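Local coordinates for protein mannose-6-phosphate isomerase (Helicobacter pylori, PDB 2QH5) that probably transfers a guanylyl group from GTP to alpha-D-mannose 1-phosphate to form GDP-mannose, the chain being the N-terminal nucleotidyltransferase domain of a longer protein, at residues E68-K71 with N72-N76; P170-D173 with K174-F178; E221-Y224 with F225-K228; E242-S245 with I246-L250. All coordinates share one frame; numbering follows the deposited sequence.

Overall arrangement
All four interactions are local, each within one continuous run of chain, and all lie in the nucleotidyltransferase domain, whose mixed sheet includes parallel strands alternating with helices, consistent with the GT-A class. Interactions 1 and 3 are neighbours, with centres about 17 Å apart. They touch where Ile74 CD1 packs on Lys228 CE at 3.9 Å. Interactions 2 and 4 have centres about 21 Å apart and nearest atoms about 10 Å apart, so they do not touch. Both are N-terminal turns of helices, 172-181 and 246-251. Interaction 2 lies on the opposite side of the chain's centre from interactions 1 and 3, about 43 and 47 Å away between centres.

Interaction 1. Residues E68-K71 with N72-N76; sequences EEIK and NEIKN
The first torsions of Ile70 and Ile74 set their two CG1-CD1 arms so that the CD1 methyls meet. Ile70 holds CG1 between its backbone N and carbonyl carbon (chi1 57°). Ile74 holds CG1 beside its backbone N, opposite the carbonyl carbon (chi1 -49°). Ile70 CD1 and Ile74 CD1 are 4.2 Å apart, and the side chains cross at a slant. Ile74 also lies close to the backbone before it, with CG1 3.1 Å from Ile70 O. That same oxygen takes two weak hydrogen bonds, from Glu73 N and Ile74 N, each 3.4 Å long. The chain thus keeps turning after helix 63-69, but with looser bonding than in a regular helix. Glu73 CG packs 3.8 Å from Ile70 CA. Ile74 is then the centre of an inverse gamma turn, with the weak bond from Lys75 N to Glu73 O closing it at 2.9 Å. The segment 72-76 links helix 63-69 to strand 78-84, one helix-to-strand connection of the parallel part of the sheet. Ile70 and Glu73 lie against helix 39-48, on Phe40 and Phe44 among others. Ile74 touches Lys228 in the loop between strands 221-223 and 230-233.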
ATOM      1  N   GLU A  68     -15.500  11.786   6.994  1.00 78.09           N
ATOM      2  CA  GLU A  68     -16.768  12.247   6.435  1.00 83.59           C
ATOM      3  C   GLU A  68     -17.174  11.447   5.202  1.00 82.79           C
ATOM      4  O   GLU A  68     -18.352  11.127   5.022  1.00 85.33           O
ATOM      5  CB  GLU A  68     -16.680  13.733   6.079  1.00 84.31           C
ATOM      6  CG  GLU A  68     -18.022  14.425   5.884  1.00 88.54           C
ATOM      7  CD  GLU A  68     -17.883  15.934   5.791  1.00 91.80           C
ATOM      8  OE1 GLU A  68     -18.316  16.626   6.738  1.00 98.73           O
ATOM      9  OE2 GLU A  68     -17.327  16.427   4.783  1.00 98.22           O
ATOM     10  N   GLU A  69     -16.193  11.118   4.364  1.00 83.12           N
ATOM     11  CA  GLU A  69     -16.456  10.473   3.077  1.00 80.94           C
ATOM     12  C   GLU A  69     -16.762   8.983   3.163  1.00 82.05           C
ATOM     13  O   GLU A  69     -17.274   8.396   2.211  1.00 82.69           O
ATOM     14  CB  GLU A  69     -15.309  10.734   2.109  1.00 75.43           C
ATOM     15  CG  GLU A  69     -15.396  12.104   1.491  1.00 77.53           C
ATOM     16  CD  GLU A  69     -14.202  12.445   0.636  1.00 78.36           C
ATOM     17  OE1 GLU A  69     -13.855  13.639   0.571  1.00 77.16           O
ATOM     18  OE2 GLU A  69     -13.607  11.529   0.034  1.00 83.46           O
ATOM     19  N   ILE A  70     -16.448   8.379   4.302  1.00 86.92           N
ATOM     20  CA  ILE A  70     -16.743   6.968   4.529  1.00 92.45           C
ATOM     21  C   ILE A  70     -17.712   6.760   5.697  1.00 97.94           C
ATOM     22  O   ILE A  70     -17.710   5.708   6.337  1.00 99.17           O
ATOM     23  CB  ILE A  70     -15.455   6.118   4.741  1.00 91.65           C
ATOM     24  CG1 ILE A  70     -14.627   6.649   5.914  1.00 92.79           C
ATOM     25  CG2 ILE A  70     -14.628   6.079   3.465  1.00 87.95           C
ATOM     26  CD1 ILE A  70     -13.811   5.585   6.612  1.00 95.07           C
ATOM     27  N   LYS A  71     -18.543   7.764   5.962  1.00103.29           N
ATOM     28  CA  LYS A  71     -19.550   7.663   7.014  1.00106.96           C
ATOM     29  C   LYS A  71     -20.668   6.703   6.604  1.00108.34           C
ATOM     30  O   LYS A  71     -21.185   5.954   7.434  1.00108.09           O
ATOM     31  CB  LYS A  71     -20.112   9.047   7.363  1.00108.61           C
ATOM     32  CG  LYS A  71     -20.925   9.118   8.664  1.00109.94           C
ATOM     33  CD  LYS A  71     -20.044   9.079   9.915  1.00108.50           C
ATOM     34  CE  LYS A  71     -19.993   7.688  10.544  1.00106.87           C
ATOM     35  NZ  LYS A  71     -19.023   7.618  11.674  1.00104.29           N
ATOM     36  N   ASN A  72     -21.019   6.729   5.319  1.00111.74           N
ATOM     37  CA  ASN A  72     -21.994   5.800   4.743  1.00116.24           C
ATOM     38  C   ASN A  72     -21.499   4.353   4.740  1.00118.50           C
ATOM     39  O   ASN A  72     -22.286   3.418   4.914  1.00119.53           O
ATOM     40  CB  ASN A  72     -22.341   6.208   3.304  1.00115.69           C
ATOM     41  CG  ASN A  72     -23.431   7.268   3.231  1.00118.26           C
ATOM     42  OD1 ASN A  72     -23.922   7.756   4.252  1.00120.63           O
ATOM     43  ND2 ASN A  72     -23.815   7.629   2.011  1.00116.67           N
ATOM     44  N   GLU A  73     -20.191   4.187   4.553  1.00119.06           N
ATOM     45  CA  GLU A  73     -19.586   2.885   4.272  1.00118.35           C
ATOM     46  C   GLU A  73     -19.332   2.008   5.510  1.00117.82           C
ATOM     47  O   GLU A  73     -19.260   0.783   5.394  1.00116.34           O
ATOM     48  CB  GLU A  73     -18.290   3.073   3.477  1.00118.67           C
ATOM     49  CG  GLU A  73     -18.331   4.179   2.416  1.00121.62           C
ATOM     50  CD  GLU A  73     -18.895   3.725   1.078  1.00126.70           C
ATOM     51  OE1 GLU A  73     -19.026   2.502   0.857  1.00129.67           O
ATOM     52  OE2 GLU A  73     -19.201   4.600   0.237  1.00128.89           O
ATOM     53  N   ILE A  74     -19.190   2.629   6.682  1.00118.95           N
ATOM     54  CA  ILE A  74     -18.967   1.880   7.927  1.00120.24           C
ATOM     55  C   ILE A  74     -20.260   1.220   8.420  1.00122.51           C
ATOM     56  O   ILE A  74     -20.977   1.766   9.268  1.00124.19           O
ATOM     57  CB  ILE A  74     -18.363   2.761   9.056  1.00119.68           C
ATOM     58  CG1 ILE A  74     -17.153   3.547   8.547  1.00118.15           C
ATOM     59  CG2 ILE A  74     -17.956   1.901  10.260  1.00119.69           C
ATOM     60  CD1 ILE A  74     -16.766   4.726   9.427  1.00117.75           C
ATOM     61  N   LYS A  75     -20.559   0.047   7.867  1.00122.87           N
ATOM     62  CA  LYS A  75     -21.699  -0.749   8.308  1.00122.60           C
ATOM     63  C   LYS A  75     -21.177  -1.949   9.085  1.00120.41           C
ATOM     64  O   LYS A  75     -20.840  -2.981   8.494  1.00120.96           O
ATOM     65  CB  LYS A  75     -22.557  -1.202   7.119  1.00124.59           C
ATOM     66  CG  LYS A  75     -23.064  -0.064   6.232  1.00128.37           C
ATOM     67  CD  LYS A  75     -24.459  -0.349   5.679  1.00132.61           C
ATOM     68  CE  LYS A  75     -25.542  -0.054   6.719  1.00133.70           C
ATOM     69  NZ  LYS A  75     -26.917  -0.326   6.210  1.00133.26           N
ATOM     70  N   ASN A  76     -21.096  -1.788  10.407  1.00117.34           N
ATOM     71  CA  ASN A  76     -20.490  -2.771  11.320  1.00114.75           C
ATOM     72  C   ASN A  76     -18.990  -3.020  11.083  1.00110.41           C
ATOM     73  O   ASN A  76     -18.416  -3.962  11.636  1.00108.83           O
ATOM     74  CB  ASN A  76     -21.271  -4.099  11.332  1.00117.17           C
ATOM     75  CG  ASN A  76     -22.532  -4.042  12.189  1.00120.73           C
ATOM     76  OD1 ASN A  76     -22.797  -3.051  12.876  1.00121.88           O
ATOM     77  ND2 ASN A  76     -23.314  -5.118  12.152  1.00121.20           N
TER

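Interaction 2. Residues P170-D173 with K174-F178; sequences PSLD and KAIEF
Ser171 O accepts a hydrogen bond from Ala175 N in the first turn of helix 172-181. This is the N-terminal end of a surface helix that follows strand 165-168. The bond is 2.9 Å long with an N-H...O angle of 151°, and the donor approaches nearly along the C=O axis. Ser171 O and Asp173 O each take an i to i+4 bond, from Ala175 N and Glu177 N. The bond from Glu177 N to Asp173 O is 3.0 Å long. Here the donor is tilted 23° from the carbonyl plane. Ile176 N makes a weak second bond to the same oxygen at 3.4 Å. At the next residue, Lys174 O accepts from Phe178 N. The side-chain hydroxyl at the start of the helix is also engaged. Ser171 OG gives a weak hydrogen bond to Asp173 OD1, 3.4 Å away. Its chi1 of 55° places OG between the backbone N and the carbonyl carbon. The same oxygen has Lys174 CG beside it, so the lysine's aliphatic part flanks this serine-aspartate pair.

Apolar groups line the turn as well. Pro170 CG faces Ala175 CB, and Tyr154 of strand 153-156 touches both residues. Thr150 in a loop packs on Leu172 and Ala175. Phe178 stacks its ring with that of Phe184 and rests on Ile167 of strand 165-168. The turn is therefore held against the sheet on its Pro170 and Ala175 side, while most of its residues are exposed. On another flank, Leu172 and Ile176 meet methyl to methyl, CD1 to CD1 at 4.0 Å.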
ATOM      1  N   PRO A 170      13.122   4.049 -13.989  1.00108.59           N
ATOM      2  CA  PRO A 170      14.310   3.961 -14.833  1.00110.15           C
ATOM      3  C   PRO A 170      14.457   5.207 -15.713  1.00111.71           C
ATOM      4  O   PRO A 170      13.564   6.055 -15.729  1.00112.42           O
ATOM      5  CB  PRO A 170      14.030   2.725 -15.688  1.00109.33           C
ATOM      6  CG  PRO A 170      12.539   2.680 -15.808  1.00108.97           C
ATOM      7  CD  PRO A 170      11.968   3.337 -14.577  1.00108.39           C
ATOM      8  N   SER A 171      15.575   5.323 -16.426  1.00113.19           N
ATOM      9  CA  SER A 171      15.748   6.404 -17.398  1.00115.71           C
ATOM     10  C   SER A 171      14.827   6.170 -18.599  1.00116.89           C
ATOM     11  O   SER A 171      14.431   5.034 -18.862  1.00117.87           O
ATOM     12  CB  SER A 171      17.215   6.516 -17.837  1.00115.28           C
ATOM     13  OG  SER A 171      17.705   5.288 -18.345  1.00115.41           O
ATOM     14  N   LEU A 172      14.483   7.239 -19.318  1.00118.35           N
ATOM     15  CA  LEU A 172      13.571   7.141 -20.468  1.00118.92           C
ATOM     16  C   LEU A 172      14.158   6.315 -21.622  1.00119.31           C
ATOM     17  O   LEU A 172      13.439   5.898 -22.537  1.00119.41           O
ATOM     18  CB  LEU A 172      13.123   8.537 -20.934  1.00118.39           C
ATOM     19  CG  LEU A 172      11.945   8.682 -21.912  1.00118.75           C
ATOM     20  CD1 LEU A 172      10.763   7.775 -21.560  1.00118.89           C
ATOM     21  CD2 LEU A 172      11.497  10.136 -22.000  1.00119.34           C
ATOM     22  N   ASP A 173      15.464   6.071 -21.551  1.00119.31           N
ATOM     23  CA  ASP A 173      16.147   5.152 -22.453  1.00120.36           C
ATOM     24  C   ASP A 173      15.781   3.718 -22.090  1.00120.54           C
ATOM     25  O   ASP A 173      15.423   2.919 -22.958  1.00121.51           O
ATOM     26  CB  ASP A 173      17.659   5.341 -22.345  1.00120.73           C
ATOM     27  CG  ASP A 173      18.050   6.795 -22.201  1.00122.61           C
ATOM     28  OD1 ASP A 173      18.475   7.185 -21.091  1.00124.01           O
ATOM     29  OD2 ASP A 173      17.911   7.550 -23.188  1.00122.42           O
ATOM     30  N   LYS A 174      15.870   3.413 -20.796  1.00119.18           N
ATOM     31  CA  LYS A 174      15.560   2.088 -20.265  1.00116.76           C
ATOM     32  C   LYS A 174      14.074   1.758 -20.364  1.00116.42           C
ATOM     33  O   LYS A 174      13.710   0.611 -20.608  1.00116.50           O
ATOM     34  CB  LYS A 174      16.022   1.979 -18.809  1.00116.34           C
ATOM     35  CG  LYS A 174      17.531   1.951 -18.621  1.00117.63           C
ATOM     36  CD  LYS A 174      18.109   0.602 -19.017  1.00121.74           C
ATOM     37  CE  LYS A 174      19.596   0.531 -18.724  1.00122.55           C
ATOM     38  NZ  LYS A 174      20.139  -0.820 -19.027  1.00120.52           N
ATOM     39  N   ALA A 175      13.225   2.770 -20.189  1.00117.68           N
ATOM     40  CA  ALA A 175      11.767   2.602 -20.220  1.00120.08           C
ATOM     41  C   ALA A 175      11.234   2.287 -21.619  1.00121.75           C
ATOM     42  O   ALA A 175      10.151   1.709 -21.768  1.00120.67           O
ATOM     43  CB  ALA A 175      11.080   3.842 -19.659  1.00119.86           C
ATOM     44  N   ILE A 176      11.998   2.677 -22.634  1.00123.59           N
ATOM     45  CA  ILE A 176      11.632   2.422 -24.019  1.00124.64           C
ATOM     46  C   ILE A 176      12.310   1.134 -24.490  1.00124.75           C
ATOM     47  O   ILE A 176      11.816   0.453 -25.394  1.00126.63           O
ATOM     48  CB  ILE A 176      11.975   3.647 -24.922  1.00125.37           C
ATOM     49  CG1 ILE A 176      10.696   4.267 -25.499  1.00125.11           C
ATOM     50  CG2 ILE A 176      13.026   3.313 -26.000  1.00124.68           C
ATOM     51  CD1 ILE A 176      10.052   5.301 -24.590  1.00122.10           C
ATOM     52  N   GLU A 177      13.429   0.796 -23.852  1.00123.54           N
ATOM     53  CA  GLU A 177      14.162  -0.431 -24.150  1.00122.76           C
ATOM     54  C   GLU A 177      13.438  -1.652 -23.581  1.00121.86           C
ATOM     55  O   GLU A 177      13.409  -2.713 -24.206  1.00121.84           O
ATOM     56  CB  GLU A 177      15.581  -0.344 -23.590  1.00123.38           C
ATOM     57  CG  GLU A 177      16.553  -1.346 -24.184  1.00128.05           C
ATOM     58  CD  GLU A 177      18.001  -0.969 -23.931  1.00131.34           C
ATOM     59  OE1 GLU A 177      18.334  -0.586 -22.786  1.00131.76           O
ATOM     60  OE2 GLU A 177      18.807  -1.062 -24.882  1.00132.42           O
ATOM     61  N   PHE A 178      12.850  -1.484 -22.398  1.00120.91           N
ATOM     62  CA  PHE A 178      12.060  -2.534 -21.757  1.00118.80           C
ATOM     63  C   PHE A 178      10.637  -2.576 -22.320  1.00119.47           C
ATOM     64  O   PHE A 178       9.859  -3.481 -22.007  1.00120.26           O
ATOM     65  CB  PHE A 178      12.027  -2.349 -20.233  1.00116.60           C
ATOM     66  CG  PHE A 178      13.381  -2.455 -19.568  1.00113.92           C
ATOM     67  CD1 PHE A 178      14.360  -3.315 -20.059  1.00113.67           C
ATOM     68  CD2 PHE A 178      13.663  -1.713 -18.425  1.00113.06           C
ATOM     69  CE1 PHE A 178      15.601  -3.413 -19.438  1.00114.17           C
ATOM     70  CE2 PHE A 178      14.901  -1.804 -17.797  1.00112.20           C
ATOM     71  CZ  PHE A 178      15.870  -2.657 -18.303  1.00114.55           C
TER

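Interaction 3. Residues E221-Y224 with F225-K228; sequences ENAY and FFEK
Where strand 221-223 runs into the loop toward strand 230-233, Ala223 CB packs against the Phe225 ring. This is a CH-pi contact over one face of the ring. The methyl carbon lies 3.9 Å from the ring centroid and 26° off the ring normal, displaced toward the rim. Its nearest ring atom is Phe225 CZ at 3.6 Å, with Phe225 CE1 at 3.7 Å. The ring folds back over the preceding alanine because Phe225 CG lies between its own backbone N and carbonyl carbon (chi1 53°). Phe226 comes next, and the two ring planes are steeply inclined to each other. Phe225 CD2 sits 3.5 Å above the plane of the Phe226 ring, over its centre, while Phe226 CE1 lies at the edge of the Phe225 ring.

The two strands flanking the loop are antiparallel and form a beta hairpin at one margin of the mixed sheet. Ala223 pairs with Ile230 through the backbone, and Glu221 pairs with Arg232. Asn222 ND2 adds a hydrogen bond to Ile230 O. No hydrogen bond joins 221-224 to 225-228. Within the loop, Lys228 N makes a weak bond to Phe226 O at 2.8 Å. Phe226 also meets the ring of Phe64, from helix 63-69, edge to face.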
ATOM      1  N   GLU A 221       0.550   7.519  20.392  1.00 47.82           N
ATOM      2  CA  GLU A 221      -0.510   7.775  21.368  1.00 50.93           C
ATOM      3  C   GLU A 221      -1.868   7.698  20.691  1.00 45.01           C
ATOM      4  O   GLU A 221      -1.966   7.911  19.491  1.00 39.29           O
ATOM      5  CB  GLU A 221      -0.346   9.147  22.037  1.00 56.25           C
ATOM      6  CG  GLU A 221       1.055   9.471  22.549  1.00 60.90           C
ATOM      7  CD  GLU A 221       1.068  10.584  23.578  1.00 61.24           C
ATOM      8  OE1 GLU A 221       2.173  11.046  23.930  1.00 68.14           O
ATOM      9  OE2 GLU A 221      -0.022  10.995  24.030  1.00 66.24           O
ATOM     10  N   ASN A 222      -2.906   7.412  21.476  1.00 43.40           N
ATOM     11  CA  ASN A 222      -4.270   7.269  20.970  1.00 48.55           C
ATOM     12  C   ASN A 222      -5.253   8.376  21.356  1.00 50.84           C
ATOM     13  O   ASN A 222      -5.187   8.928  22.455  1.00 49.66           O
ATOM     14  CB  ASN A 222      -4.849   5.928  21.409  1.00 51.37           C
ATOM     15  CG  ASN A 222      -4.096   4.761  20.839  1.00 56.12           C
ATOM     16  OD1 ASN A 222      -3.693   3.863  21.568  1.00 71.50           O
ATOM     17  ND2 ASN A 222      -3.888   4.768  19.528  1.00 61.87           N
ATOM     18  N   ALA A 223      -6.165   8.684  20.435  1.00 53.28           N
ATOM     19  CA  ALA A 223      -7.244   9.632  20.679  1.00 53.45           C
ATOM     20  C   ALA A 223      -8.588   8.915  20.528  1.00 58.46           C
ATOM     21  O   ALA A 223      -9.089   8.723  19.419  1.00 56.99           O
ATOM     22  CB  ALA A 223      -7.141  10.813  19.724  1.00 49.93           C
ATOM     23  N   TYR A 224      -9.155   8.501  21.658  1.00 65.26           N
ATOM     24  CA  TYR A 224     -10.397   7.733  21.662  1.00 69.09           C
ATOM     25  C   TYR A 224     -11.624   8.620  21.533  1.00 69.84           C
ATOM     26  O   TYR A 224     -12.697   8.160  21.150  1.00 75.13           O
ATOM     27  CB  TYR A 224     -10.484   6.854  22.909  1.00 72.26           C
ATOM     28  CG  TYR A 224      -9.565   5.662  22.846  1.00 73.77           C
ATOM     29  CD1 TYR A 224      -9.977   4.484  22.234  1.00 83.12           C
ATOM     30  CD2 TYR A 224      -8.279   5.712  23.382  1.00 75.43           C
ATOM     31  CE1 TYR A 224      -9.142   3.374  22.165  1.00 83.64           C
ATOM     32  CE2 TYR A 224      -7.430   4.607  23.319  1.00 80.05           C
ATOM     33  CZ  TYR A 224      -7.870   3.442  22.697  1.00 82.43           C
ATOM     34  OH  TYR A 224      -7.055   2.334  22.616  1.00 78.17           O
ATOM     35  N   PHE A 225     -11.461   9.898  21.850  1.00 71.76           N
ATOM     36  CA  PHE A 225     -12.452  10.911  21.499  1.00 74.18           C
ATOM     37  C   PHE A 225     -12.442  11.043  19.968  1.00 74.36           C
ATOM     38  O   PHE A 225     -11.614  10.415  19.304  1.00 76.79           O
ATOM     39  CB  PHE A 225     -12.152  12.246  22.212  1.00 71.48           C
ATOM     40  CG  PHE A 225     -10.746  12.754  22.003  1.00 62.93           C
ATOM     41  CD1 PHE A 225      -9.708  12.328  22.821  1.00 54.84           C
ATOM     42  CD2 PHE A 225     -10.462  13.650  20.985  1.00 60.64           C
ATOM     43  CE1 PHE A 225      -8.426  12.773  22.621  1.00 37.36           C
ATOM     44  CE2 PHE A 225      -9.174  14.098  20.786  1.00 51.53           C
ATOM     45  CZ  PHE A 225      -8.159  13.660  21.604  1.00 59.01           C
ATOM     46  N   PHE A 226     -13.346  11.853  19.421  1.00 75.36           N
ATOM     47  CA  PHE A 226     -13.701  11.812  17.996  1.00 79.06           C
ATOM     48  C   PHE A 226     -14.469  10.524  17.737  1.00 83.36           C
ATOM     49  O   PHE A 226     -14.730  10.165  16.587  1.00 84.64           O
ATOM     50  CB  PHE A 226     -12.484  11.860  17.059  1.00 80.21           C
ATOM     51  CG  PHE A 226     -11.563  13.023  17.287  1.00 81.65           C
ATOM     52  CD1 PHE A 226     -12.060  14.292  17.560  1.00 89.73           C
ATOM     53  CD2 PHE A 226     -10.189  12.851  17.189  1.00 83.37           C
ATOM     54  CE1 PHE A 226     -11.196  15.365  17.759  1.00 92.40           C
ATOM     55  CE2 PHE A 226      -9.316  13.918  17.379  1.00 88.48           C
ATOM     56  CZ  PHE A 226      -9.820  15.177  17.666  1.00 87.83           C
ATOM     57  N   GLU A 227     -14.821   9.843  18.828  1.00 87.39           N
ATOM     58  CA  GLU A 227     -15.448   8.511  18.831  1.00 88.32           C
ATOM     59  C   GLU A 227     -14.586   7.353  18.309  1.00 84.87           C
ATOM     60  O   GLU A 227     -14.427   6.351  19.008  1.00 85.19           O
ATOM     61  CB  GLU A 227     -16.852   8.528  18.198  1.00 92.41           C
ATOM     62  CG  GLU A 227     -17.849   9.458  18.907  1.00 96.39           C
ATOM     63  CD  GLU A 227     -18.012   9.170  20.406  1.00100.62           C
ATOM     64  OE1 GLU A 227     -17.400   8.210  20.932  1.00 97.83           O
ATOM     65  OE2 GLU A 227     -18.766   9.918  21.065  1.00102.70           O
ATOM     66  N   LYS A 228     -14.036   7.490  17.102  1.00 80.55           N
ATOM     67  CA  LYS A 228     -13.065   6.532  16.575  1.00 75.28           C
ATOM     68  C   LYS A 228     -11.765   6.542  17.380  1.00 74.39           C
ATOM     69  O   LYS A 228     -11.283   7.606  17.787  1.00 75.00           O
ATOM     70  CB  LYS A 228     -12.720   6.849  15.119  1.00 74.34           C
ATOM     71  CG  LYS A 228     -13.766   6.455  14.103  1.00 75.16           C
ATOM     72  CD  LYS A 228     -13.713   4.976  13.771  1.00 70.14           C
ATOM     73  CE  LYS A 228     -14.798   4.628  12.782  1.00 65.29           C
ATOM     74  NZ  LYS A 228     -15.496   3.372  13.165  1.00 74.58           N
TER

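Interaction 4. Residues E242-S245 with I246-L250; sequences EDMS and IDIAL
Ser245 O accepts the first hydrogen bonds of helix 246-251. Ala249 N reaches it at 2.9 Å in a nearly straight bond, with an N-H...O angle of 166°. Ile248 N adds a weak bond to the same oxygen at 3.2 Å. Two bonds therefore grip this carbonyl, and Ala249 CB is 3.2 Å from Ser245 O. Ser245 occupies the N-cap position, but its side chain makes no capping bond. Its OG lies 3.1 Å from Asp247 OD1.

Met244 reaches over the helix start from the loop side. Its CG points opposite the backbone N (chi1 -174°), and the chain bends only at chi3. This lays SD 3.7 Å from Ala249 CB and 4.1 Å from Ile248 CG2. The sulfur thus sits beside two successive helix residues. Ile248 CD1 comes 4.1 Å from Ser245 CB, so the helix side chain leans back on the cap residue.

Polar groups outside the turn hold its approach in place. Thr90 OG1 accepts from Ile246 N and makes a weak bond with Ser245 OG. Met244 pairs through the backbone with Ala91, and Asp243 OD1 accepts a hydrogen bond from Asn89 ND2. The turn contacts helix 90-99, where Ala91 touches Ala249, and strand 165-168, where Glu168 touches Ser245 and Ile248. The side chains of Ile246 and Leu250 touch Phe198 of helix 195-205, and Ile246 also meets Phe191 of strand 184-194.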
ATOM      1  N   GLU A 242      14.160   8.557   7.867  1.00 75.42           N
ATOM      2  CA  GLU A 242      14.573   8.697   6.480  1.00 75.97           C
ATOM      3  C   GLU A 242      13.364   8.551   5.574  1.00 74.09           C
ATOM      4  O   GLU A 242      12.604   7.590   5.690  1.00 77.43           O
ATOM      5  CB  GLU A 242      15.638   7.666   6.108  1.00 75.39           C
ATOM      6  CG  GLU A 242      16.179   7.860   4.692  1.00 77.62           C
ATOM      7  CD  GLU A 242      17.391   7.001   4.377  1.00 78.00           C
ATOM      8  OE1 GLU A 242      17.779   6.146   5.211  1.00 77.19           O
ATOM      9  OE2 GLU A 242      17.955   7.187   3.279  1.00 78.26           O
ATOM     10  N   ASP A 243      13.180   9.529   4.693  1.00 72.52           N
ATOM     11  CA  ASP A 243      12.106   9.501   3.717  1.00 72.45           C
ATOM     12  C   ASP A 243      12.478   8.519   2.615  1.00 72.97           C
ATOM     13  O   ASP A 243      13.416   8.770   1.853  1.00 75.84           O
ATOM     14  CB  ASP A 243      11.883  10.904   3.146  1.00 70.45           C
ATOM     15  CG  ASP A 243      10.681  10.977   2.232  1.00 73.21           C
ATOM     16  OD1 ASP A 243      10.702  10.322   1.169  1.00 81.27           O
ATOM     17  OD2 ASP A 243       9.717  11.700   2.568  1.00 71.35           O
ATOM     18  N   MET A 244      11.746   7.404   2.538  1.00 72.66           N
ATOM     19  CA  MET A 244      12.030   6.348   1.560  1.00 68.50           C
ATOM     20  C   MET A 244      10.799   5.538   1.168  1.00 68.14           C
ATOM     21  O   MET A 244       9.985   5.193   2.024  1.00 68.29           O
ATOM     22  CB  MET A 244      13.099   5.405   2.101  1.00 68.56           C
ATOM     23  CG  MET A 244      13.555   4.372   1.097  1.00 67.90           C
ATOM     24  SD  MET A 244      15.060   3.584   1.621  1.00 66.20           S
ATOM     25  CE  MET A 244      16.241   4.915   1.357  1.00 74.62           C
ATOM     26  N   SER A 245      10.799   5.129  -0.090  1.00 66.84           N
ATOM     27  CA  SER A 245       9.760   4.327  -0.698  1.00 65.11           C
ATOM     28  C   SER A 245       9.911   2.854  -0.429  1.00 62.95           C
ATOM     29  O   SER A 245      11.006   2.373  -0.297  1.00 63.82           O
ATOM     30  CB  SER A 245       9.826   4.518  -2.187  1.00 62.07           C
ATOM     31  OG  SER A 245       8.549   4.336  -2.708  1.00 69.19           O
ATOM     32  N   ILE A 246       8.812   2.123  -0.385  1.00 60.33           N
ATOM     33  CA  ILE A 246       8.937   0.681  -0.176  1.00 59.38           C
ATOM     34  C   ILE A 246       9.649  -0.001  -1.354  1.00 60.88           C
ATOM     35  O   ILE A 246      10.368  -0.993  -1.179  1.00 54.18           O
ATOM     36  CB  ILE A 246       7.561   0.040   0.109  1.00 53.57           C
ATOM     37  CG1 ILE A 246       7.718  -1.386   0.629  1.00 57.36           C
ATOM     38  CG2 ILE A 246       6.669   0.103  -1.112  1.00 58.91           C
ATOM     39  CD1 ILE A 246       8.546  -1.474   1.901  1.00 59.16           C
ATOM     40  N   ASP A 247       9.471   0.580  -2.539  1.00 61.62           N
ATOM     41  CA  ASP A 247      10.053   0.068  -3.764  1.00 62.09           C
ATOM     42  C   ASP A 247      11.560   0.171  -3.713  1.00 60.01           C
ATOM     43  O   ASP A 247      12.250  -0.727  -4.164  1.00 66.20           O
ATOM     44  CB  ASP A 247       9.510   0.823  -4.977  1.00 66.35           C
ATOM     45  CG  ASP A 247       7.995   0.976  -4.944  1.00 76.78           C
ATOM     46  OD1 ASP A 247       7.483   1.782  -4.131  1.00 87.77           O
ATOM     47  OD2 ASP A 247       7.315   0.302  -5.744  1.00 80.68           O
ATOM     48  N   ILE A 248      12.066   1.260  -3.144  1.00 60.98           N
ATOM     49  CA  ILE A 248      13.508   1.465  -3.020  1.00 61.04           C
ATOM     50  C   ILE A 248      14.063   0.688  -1.826  1.00 60.90           C
ATOM     51  O   ILE A 248      15.077  -0.004  -1.941  1.00 59.60           O
ATOM     52  CB  ILE A 248      13.850   2.978  -2.921  1.00 63.47           C
ATOM     53  CG1 ILE A 248      13.575   3.670  -4.262  1.00 63.75           C
ATOM     54  CG2 ILE A 248      15.303   3.194  -2.498  1.00 64.06           C
ATOM     55  CD1 ILE A 248      13.392   5.179  -4.170  1.00 74.79           C
ATOM     56  N   ALA A 249      13.368   0.791  -0.693  1.00 64.12           N
ATOM     57  CA  ALA A 249      13.787   0.172   0.571  1.00 62.08           C
ATOM     58  C   ALA A 249      13.870  -1.345   0.525  1.00 62.63           C
ATOM     59  O   ALA A 249      14.795  -1.945   1.087  1.00 63.76           O
ATOM     60  CB  ALA A 249      12.851   0.595   1.702  1.00 60.33           C
ATOM     61  N   LEU A 250      12.901  -1.962  -0.140  1.00 61.29           N
ATOM     62  CA  LEU A 250      12.695  -3.395   0.016  1.00 61.28           C
ATOM     63  C   LEU A 250      12.501  -4.151  -1.289  1.00 60.61           C
ATOM     64  O   LEU A 250      13.134  -5.186  -1.507  1.00 57.50           O
ATOM     65  CB  LEU A 250      11.505  -3.641   0.944  1.00 60.82           C
ATOM     66  CG  LEU A 250      11.120  -5.078   1.282  1.00 58.48           C
ATOM     67  CD1 LEU A 250      12.282  -5.837   1.913  1.00 61.90           C
ATOM     68  CD2 LEU A 250       9.914  -5.056   2.202  1.00 55.21           C
TER